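Local coordinates for protein putative NAD dependent dehydrogenase (Micromonospora echinospora, PDB 6NOR) that binds NAD and probably acts as an oxidoreductase in the biosynthesis of the antibiotic gentamicin, at residues A96-I101 with E115-L120; G109-V114 with R135-A140; L198-V203 with V338-T343. All coordinates share one frame; numbering follows the deposited sequence.

Interaction 1 (A96-I101 with E115-L120); sequences ATHEPI and EKPLVL. With NAD (nicotinamide-adenine-dinucleotide), chain G.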
# COMPACT_ATOMS: atom_id res chain seq x y z
N ALA A 96 9.62 -31.10 -22.04
CA ALA A 96 10.53 -32.06 -22.67
C ALA A 96 10.26 -32.29 -24.16
O ALA A 96 11.11 -32.80 -24.87
CB ALA A 96 10.52 -33.39 -21.94
N THR A 97 9.08 -31.89 -24.64
CA THR A 97 8.76 -32.05 -26.05
C THR A 97 9.27 -30.86 -26.88
O THR A 97 9.30 -30.93 -28.10
CB THR A 97 7.24 -32.23 -26.27
OG1 THR A 97 6.56 -31.02 -25.93
CG2 THR A 97 6.70 -33.38 -25.43
N HIS A 98 9.68 -29.77 -26.23
CA HIS A 98 10.12 -28.58 -26.97
C HIS A 98 11.25 -28.82 -27.95
O HIS A 98 11.19 -28.38 -29.10
CB HIS A 98 10.57 -27.48 -25.99
CG HIS A 98 9.45 -26.86 -25.23
ND1 HIS A 98 9.65 -25.90 -24.26
CD2 HIS A 98 8.12 -27.07 -25.29
CE1 HIS A 98 8.48 -25.55 -23.76
NE2 HIS A 98 7.54 -26.25 -24.37
N GLU A 99 12.30 -29.49 -27.52
CA GLU A 99 13.45 -29.69 -28.40
C GLU A 99 13.13 -30.51 -29.68
O GLU A 99 13.48 -30.08 -30.76
CB GLU A 99 14.62 -30.31 -27.64
CG GLU A 99 15.98 -30.14 -28.32
CD GLU A 99 16.24 -31.18 -29.39
OE1 GLU A 99 15.75 -32.32 -29.23
OE2 GLU A 99 16.92 -30.86 -30.39
N PRO A 100 12.51 -31.70 -29.55
CA PRO A 100 12.20 -32.43 -30.79
C PRO A 100 11.28 -31.64 -31.73
O PRO A 100 11.52 -31.57 -32.94
CB PRO A 100 11.47 -33.69 -30.31
CG PRO A 100 11.72 -33.77 -28.85
CD PRO A 100 12.07 -32.44 -28.34
N ILE A 101 10.24 -31.04 -31.17
CA ILE A 101 9.27 -30.33 -31.97
C ILE A 101 9.89 -29.11 -32.64
O ILE A 101 9.70 -28.89 -33.84
CB ILE A 101 8.04 -29.93 -31.13
CG1 ILE A 101 7.21 -31.17 -30.80
CG2 ILE A 101 7.17 -28.94 -31.86
CD1 ILE A 101 6.01 -30.89 -29.90
N GLU A 115 7.78 -21.78 -26.12
CA GLU A 115 7.52 -21.39 -24.77
C GLU A 115 8.71 -21.70 -23.84
O GLU A 115 9.51 -22.57 -24.12
CB GLU A 115 6.28 -22.09 -24.25
CG GLU A 115 5.06 -21.22 -24.26
CD GLU A 115 5.25 -19.89 -23.53
OE1 GLU A 115 6.05 -19.82 -22.57
OE2 GLU A 115 4.60 -18.91 -23.93
N LYS A 116 8.80 -20.92 -22.78
CA LYS A 116 9.60 -21.22 -21.60
C LYS A 116 9.24 -22.60 -21.02
O LYS A 116 8.07 -22.96 -20.98
CB LYS A 116 9.36 -20.13 -20.55
CG LYS A 116 9.18 -20.71 -19.18
CD LYS A 116 8.06 -20.11 -18.48
CE LYS A 116 7.28 -21.10 -17.65
NZ LYS A 116 6.18 -20.36 -16.96
N PRO A 117 10.24 -23.38 -20.60
CA PRO A 117 11.66 -23.14 -20.79
C PRO A 117 12.05 -23.57 -22.19
O PRO A 117 11.48 -24.54 -22.67
CB PRO A 117 12.33 -24.02 -19.73
CG PRO A 117 11.39 -25.14 -19.54
CD PRO A 117 9.99 -24.60 -19.80
N LEU A 118 12.96 -22.85 -22.84
CA LEU A 118 13.30 -23.13 -24.24
C LEU A 118 13.53 -24.63 -24.41
O LEU A 118 12.75 -25.31 -25.06
CB LEU A 118 14.53 -22.34 -24.69
CG LEU A 118 14.90 -22.53 -26.16
CD1 LEU A 118 13.74 -22.15 -27.00
CD2 LEU A 118 16.13 -21.71 -26.58
N VAL A 119 14.58 -25.13 -23.77
CA VAL A 119 14.91 -26.55 -23.73
C VAL A 119 15.44 -26.87 -22.34
O VAL A 119 15.49 -26.01 -21.48
CB VAL A 119 15.97 -26.90 -24.76
CG1 VAL A 119 15.39 -26.82 -26.18
CG2 VAL A 119 17.14 -25.98 -24.58
N LEU A 120 15.86 -28.11 -22.11
CA LEU A 120 16.26 -28.49 -20.76
C LEU A 120 17.75 -28.75 -20.60
O LEU A 120 18.17 -29.30 -19.59
CB LEU A 120 15.46 -29.72 -20.33
CG LEU A 120 13.95 -29.47 -20.37
CD1 LEU A 120 13.18 -30.79 -20.28
CD2 LEU A 120 13.54 -28.47 -19.27
PA NAD G . -1.03 -27.60 -20.77
O1A NAD G . -0.94 -28.96 -20.04
O2A NAD G . -2.20 -26.79 -20.36
O5B NAD G . -1.13 -27.86 -22.32
C5B NAD G . -0.20 -28.73 -22.92
C4B NAD G . -0.82 -29.13 -24.28
O4B NAD G . 0.06 -29.70 -25.05
C3B NAD G . -1.90 -30.17 -24.04
O3B NAD G . -3.01 -29.80 -24.74
C2B NAD G . -1.29 -31.49 -24.61
O2B NAD G . -2.39 -32.33 -25.11
C1B NAD G . -0.60 -31.06 -25.58
N9A NAD G . 0.51 -31.92 -25.93
C8A NAD G . 1.27 -32.72 -25.16
N7A NAD G . 2.21 -33.29 -25.95
C5A NAD G . 2.03 -32.85 -27.20
C6A NAD G . 2.68 -33.12 -28.37
N6A NAD G . 3.75 -33.95 -28.56
N1A NAD G . 2.30 -32.52 -29.49
C2A NAD G . 1.24 -31.67 -29.49
N3A NAD G . 0.59 -31.41 -28.33
C4A NAD G . 0.99 -32.00 -27.19
O3 NAD G . 0.29 -26.85 -20.49
PN NAD G . 0.58 -25.29 -20.63
O1N NAD G . -0.10 -24.63 -21.79
O2N NAD G . 0.24 -24.59 -19.33
O5D NAD G . 2.14 -25.18 -20.87
C5D NAD G . 2.70 -25.42 -22.15
C4D NAD G . 4.04 -24.67 -22.26
O4D NAD G . 3.91 -23.39 -22.06
C3D NAD G . 5.03 -25.16 -21.16
O3D NAD G . 6.23 -25.25 -21.69
C2D NAD G . 4.93 -24.08 -20.06
O2D NAD G . 6.19 -24.06 -19.28
C1D NAD G . 4.74 -22.98 -20.74
N1N NAD G . 4.01 -22.00 -19.99
C2N NAD G . 4.41 -20.67 -20.09
C3N NAD G . 3.73 -19.67 -19.39
C7N NAD G . 4.24 -18.23 -19.53
O7N NAD G . 3.77 -17.36 -18.90
N7N NAD G . 5.32 -17.96 -20.42
C4N NAD G . 2.66 -19.96 -18.57
C5N NAD G . 2.26 -21.30 -18.48
C6N NAD G . 2.94 -22.32 -19.19
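H98 meets P117 and L118 beside the cofactor in the NAD-binding Rossmann fold. ND1 of H98 gives a hydrogen bond to O of P117 at 2.8 Å, with an N-H...O angle of 146°. It gives a second, longer one to O of L118 at 3.3 Å. Both oxygens lie close to the plane of the imidazole, so the one N-H is shared between them. The two carbonyls are approached differently: the donor is modestly tilted from the plane of the P117 carbonyl but stands well above that of L118. CG of H98 lies beside its backbone N (chi1 -71°), which swings the ring from helix 98-107 toward the loop after strand 111-114. CE1 of H98 also comes within 3.1 Å of O3D of NAD.

E115, K116 and P117 form the EKP motif of the GFO/IDH/MocA family, with a cis peptide before P117. O of K116 accepts a hydrogen bond from O2D of NAD at 2.8 Å. OE1 of E115 accepts the nicotinamide amide N7N of NAD at 2.9 Å, with an angle of 157°. It also takes a weak bond from N of K116. The other oxygen, OE2, is bonded to H39 NE2. Partners at both oxygens restrict rotation of the carboxylate. The motif thus grips the nicotinamide amide with a side chain and the ribose with a backbone carbonyl.

Further out, H98 NE2 is hydrogen-bonded to T93 O. The imidazole is therefore held at both nitrogens, which fixes its rotation. H124 of helix 122-134 touches both E99 and V119. These two side chains meet through CB of E99 and CG1 of V119, 3.9 Å apart. Next to this pair along the loop, CD1 of L120 rests 3.8 Å from CA of A96.

Interaction 2 (G109-V114 with R135-A140); sequences GRNVLV and RGVVLA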
# COMPACT_ATOMS: atom_id res chain seq x y z
N GLY A 109 12.16 -25.50 -42.20
CA GLY A 109 12.36 -24.14 -42.64
C GLY A 109 11.35 -23.13 -42.13
O GLY A 109 11.10 -22.13 -42.78
N ARG A 110 10.78 -23.40 -40.97
CA ARG A 110 9.81 -22.48 -40.38
C ARG A 110 10.35 -21.69 -39.20
O ARG A 110 11.16 -22.19 -38.42
CB ARG A 110 8.57 -23.25 -39.94
CG ARG A 110 7.45 -23.19 -40.91
CD ARG A 110 7.77 -23.98 -42.16
NE ARG A 110 6.52 -24.38 -42.79
CZ ARG A 110 6.40 -25.39 -43.63
NH1 ARG A 110 7.45 -26.11 -43.94
NH2 ARG A 110 5.21 -25.68 -44.14
N ASN A 111 9.87 -20.47 -39.06
CA ASN A 111 10.15 -19.67 -37.87
C ASN A 111 9.42 -20.27 -36.69
O ASN A 111 8.36 -20.88 -36.86
CB ASN A 111 9.73 -18.23 -38.08
CG ASN A 111 10.35 -17.62 -39.30
OD1 ASN A 111 11.44 -17.06 -39.24
ND2 ASN A 111 9.66 -17.73 -40.42
N VAL A 112 9.97 -20.11 -35.49
CA VAL A 112 9.38 -20.77 -34.34
C VAL A 112 9.53 -19.95 -33.05
O VAL A 112 10.57 -19.37 -32.77
CB VAL A 112 10.00 -22.19 -34.17
CG1 VAL A 112 11.43 -22.13 -33.73
CG2 VAL A 112 9.16 -23.04 -33.20
N LEU A 113 8.43 -19.87 -32.31
CA LEU A 113 8.40 -19.33 -30.97
C LEU A 113 8.18 -20.49 -30.02
O LEU A 113 7.15 -21.14 -30.10
CB LEU A 113 7.29 -18.29 -30.81
CG LEU A 113 6.86 -17.85 -29.41
CD1 LEU A 113 8.04 -17.35 -28.61
CD2 LEU A 113 5.79 -16.76 -29.46
N VAL A 114 9.15 -20.76 -29.16
CA VAL A 114 9.07 -21.82 -28.16
C VAL A 114 8.80 -21.26 -26.78
O VAL A 114 9.48 -20.36 -26.34
CB VAL A 114 10.37 -22.64 -28.06
CG1 VAL A 114 10.17 -23.83 -27.15
CG2 VAL A 114 10.84 -23.06 -29.44
N ARG A 135 19.46 -22.09 -40.82
CA ARG A 135 18.28 -22.25 -41.66
C ARG A 135 17.73 -20.88 -42.03
O ARG A 135 16.76 -20.76 -42.76
CB ARG A 135 17.24 -23.09 -40.90
CG ARG A 135 16.33 -23.92 -41.76
CD ARG A 135 17.06 -25.00 -42.54
NE ARG A 135 16.09 -25.87 -43.20
CZ ARG A 135 15.38 -25.55 -44.28
NH1 ARG A 135 14.52 -26.42 -44.78
NH2 ARG A 135 15.53 -24.36 -44.85
N GLY A 136 18.36 -19.84 -41.52
CA GLY A 136 17.90 -18.47 -41.72
C GLY A 136 16.50 -18.16 -41.19
O GLY A 136 15.80 -17.36 -41.81
N VAL A 137 16.10 -18.77 -40.07
CA VAL A 137 14.79 -18.50 -39.47
C VAL A 137 14.90 -17.90 -38.08
O VAL A 137 15.95 -17.95 -37.45
CB VAL A 137 13.91 -19.77 -39.37
CG1 VAL A 137 13.58 -20.30 -40.76
CG2 VAL A 137 14.60 -20.82 -38.53
N VAL A 138 13.80 -17.33 -37.61
CA VAL A 138 13.76 -16.79 -36.27
C VAL A 138 13.47 -17.90 -35.28
O VAL A 138 12.54 -18.70 -35.47
CB VAL A 138 12.70 -15.68 -36.12
CG1 VAL A 138 12.59 -15.22 -34.65
CG2 VAL A 138 13.01 -14.50 -37.05
N LEU A 139 14.31 -17.96 -34.25
CA LEU A 139 14.05 -18.72 -33.04
C LEU A 139 13.79 -17.73 -31.90
O LEU A 139 14.62 -16.88 -31.61
CB LEU A 139 15.23 -19.63 -32.68
CG LEU A 139 15.21 -20.33 -31.30
CD1 LEU A 139 14.02 -21.23 -31.14
CD2 LEU A 139 16.49 -21.12 -31.07
N ALA A 140 12.63 -17.83 -31.28
CA ALA A 140 12.26 -16.90 -30.24
C ALA A 140 11.78 -17.70 -29.07
O ALA A 140 11.31 -18.81 -29.26
CB ALA A 140 11.18 -15.94 -30.75
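N111 places CG beside its own backbone N (chi1 -55°), and a chi2 of -89° turns the amide so that OD1 faces N of V138. The bond from V138 N to N111 OD1 is 2.9 Å long and nearly straight at 177°. The donor is tilted a little from the plane of the amide. ND2 of N111 is bonded to R87 O, so the amide ties strand 86-91 to the residue that leads into strand 139-141.

Beyond it the strands run parallel. V112 N bonds to V138 O at 2.9 Å, A140 N to V112 O at 3.0 Å, and V114 N to A140 O at 2.9 Å. V112 pairs with L139, and L113 with A140. OD1 of N111 thus adds a side-chain rung before the backbone ladder begins. A leucine in place of N111 would probably leave V138 N and R87 O without these mates and free the start of the ladder to shift.

On the face that carries V112 and L139, the two side chains lie side by side, with V112 CG1 3.8 Å from L139 CD1. CG2 of V114 meets that same L139 CD1 at 4.0 Å. Helices 98-107 and 122-134 pack on this face. On the face of L113 and A140, L113 CD1 touches A140 CB, and helix 313-326 packs there.

G109 and G136 each end a helix in a Schellman motif. The R135 guanidinium lies flat over G109, with CA of G109 3.7 Å above its centre. NH1 of R135 bonds to A107 O. The two paired strands close the beta-alpha-beta unit of strand 111-114, helix 122-134 and strand 139-141. The chemistry is graded: one side-chain amide bond and the packing of a guanidinium face hold the more exposed start, and backbone bonds, with apolar side chains on both faces of the sheet, hold the buried end.

Interaction 3 (L198-V203 with V338-T343); sequences LGWHAV and VAVVET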
# COMPACT_ATOMS: atom_id res chain seq x y z
N LEU A 198 9.16 -21.34 -12.75
CA LEU A 198 9.10 -19.95 -12.33
C LEU A 198 10.48 -19.33 -12.35
O LEU A 198 10.65 -18.15 -12.63
CB LEU A 198 8.50 -19.82 -10.93
CG LEU A 198 7.13 -20.47 -10.73
CD1 LEU A 198 6.67 -20.31 -9.30
CD2 LEU A 198 6.09 -19.89 -11.66
N GLY A 199 11.48 -20.15 -12.06
CA GLY A 199 12.84 -19.68 -11.97
C GLY A 199 13.33 -19.22 -13.32
O GLY A 199 14.19 -18.37 -13.38
N TRP A 200 12.80 -19.79 -14.39
CA TRP A 200 13.11 -19.28 -15.71
C TRP A 200 12.88 -17.77 -15.77
O TRP A 200 13.76 -17.02 -16.18
CB TRP A 200 12.27 -19.96 -16.80
CG TRP A 200 12.62 -19.40 -18.15
CD1 TRP A 200 12.19 -18.22 -18.69
CD2 TRP A 200 13.53 -19.96 -19.09
NE1 TRP A 200 12.76 -18.03 -19.91
CE2 TRP A 200 13.58 -19.09 -20.18
CE3 TRP A 200 14.28 -21.13 -19.12
CZ2 TRP A 200 14.37 -19.34 -21.29
CZ3 TRP A 200 15.05 -21.38 -20.21
CH2 TRP A 200 15.09 -20.49 -21.29
N HIS A 201 11.68 -17.34 -15.39
CA HIS A 201 11.34 -15.93 -15.42
C HIS A 201 12.13 -15.10 -14.46
O HIS A 201 12.55 -14.00 -14.78
CB HIS A 201 9.88 -15.74 -15.10
CG HIS A 201 8.97 -16.30 -16.13
ND1 HIS A 201 8.97 -15.84 -17.42
CD2 HIS A 201 8.02 -17.25 -16.06
CE1 HIS A 201 8.05 -16.49 -18.11
NE2 HIS A 201 7.47 -17.35 -17.30
N ALA A 202 12.32 -15.63 -13.27
CA ALA A 202 12.99 -14.86 -12.25
C ALA A 202 14.42 -14.59 -12.72
O ALA A 202 14.91 -13.47 -12.61
CB ALA A 202 12.96 -15.59 -10.92
N VAL A 203 15.08 -15.60 -13.28
CA VAL A 203 16.46 -15.43 -13.71
C VAL A 203 16.55 -14.49 -14.90
O VAL A 203 17.42 -13.64 -14.95
CB VAL A 203 17.11 -16.77 -14.05
CG1 VAL A 203 18.46 -16.54 -14.69
CG2 VAL A 203 17.29 -17.60 -12.77
N VAL A 338 20.09 -19.04 -23.72
CA VAL A 338 21.23 -19.88 -23.35
C VAL A 338 21.77 -19.47 -21.98
O VAL A 338 22.11 -20.32 -21.16
CB VAL A 338 22.37 -19.78 -24.41
CG1 VAL A 338 23.64 -20.38 -23.88
CG2 VAL A 338 21.98 -20.48 -25.68
N ALA A 339 21.85 -18.17 -21.72
CA ALA A 339 22.35 -17.73 -20.43
C ALA A 339 21.42 -18.20 -19.30
O ALA A 339 21.89 -18.61 -18.25
CB ALA A 339 22.52 -16.23 -20.42
N VAL A 340 20.11 -18.14 -19.52
CA VAL A 340 19.17 -18.58 -18.49
C VAL A 340 19.28 -20.09 -18.26
O VAL A 340 19.29 -20.54 -17.13
CB VAL A 340 17.71 -18.24 -18.86
CG1 VAL A 340 16.76 -18.90 -17.90
CG2 VAL A 340 17.50 -16.74 -18.88
N VAL A 341 19.36 -20.86 -19.35
CA VAL A 341 19.43 -22.31 -19.22
C VAL A 341 20.65 -22.75 -18.41
O VAL A 341 20.56 -23.66 -17.59
CB VAL A 341 19.44 -23.01 -20.61
CG1 VAL A 341 19.68 -24.49 -20.46
CG2 VAL A 341 18.11 -22.79 -21.35
N GLU A 342 21.80 -22.12 -18.61
CA GLU A 342 22.97 -22.58 -17.87
C GLU A 342 22.95 -22.10 -16.43
O GLU A 342 23.46 -22.79 -15.55
CB GLU A 342 24.27 -22.15 -18.55
CG GLU A 342 24.32 -20.77 -19.09
CD GLU A 342 25.32 -20.65 -20.23
OE1 GLU A 342 25.56 -21.66 -20.91
OE2 GLU A 342 25.87 -19.54 -20.45
N THR A 343 22.33 -20.96 -16.17
CA THR A 343 22.13 -20.54 -14.80
C THR A 343 21.28 -21.56 -14.05
O THR A 343 21.63 -21.96 -12.95
CB THR A 343 21.47 -19.18 -14.69
OG1 THR A 343 22.27 -18.21 -15.38
CG2 THR A 343 21.40 -18.79 -13.22
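The helical segments 199-203 and 338-343, parts of helices 199-209 and 334-353, meet through W200 and V340 and cross at 119° with their axes 9.7 Å apart at closest approach. No hydrogen bond joins them, and the contact is apolar and buried. CG1 of V340 sits over one face of the indole, 3.6 Å from the centroid of the W200 six-membered ring and 14° off its normal. This is a CH-pi contact. CG of W200 is anti to the backbone N (chi1 180°), which carries the ring out to the second helix. There CG2 of V341 meets the ring edge, 3.6 Å from CZ3 of W200. Two branches of neighbouring valines therefore hold the indole at a face and an edge.

One turn on, V203 and T343 meet tip to tip, with V203 CG1 4.0 Å from T343 CG2. The hydroxyl of T343 is turned to its own helix. Its OG1 bonds to A339 O at 2.9 Å, and T343 N reaches that oxygen from the opposite face. The methyl is left for V203.

The arrangement fits the two-domain GFO/IDH/MocA architecture: helix 199-209, whose H201 touches NAD, is backed by helix 334-353 through W200 and V203.

From the N terminus, helix 98-107 opens interaction 1, and its partner loop 115-120 follows just after strand 111-114. That strand has already opened interaction 2, which closes at strand 139-141. The two therefore cross along the chain, and they touch where H98 packs on V114 and L118 on L139. Together they tie the NAD-binding loop to the edge of the parallel sheet. Interaction 3 comes in series after both and closes a far longer loop of 134 residues. W200 packs on P117 and L118 of interaction 1, joining the later helices to the Rossmann part. Interactions 2 and 3 do not touch.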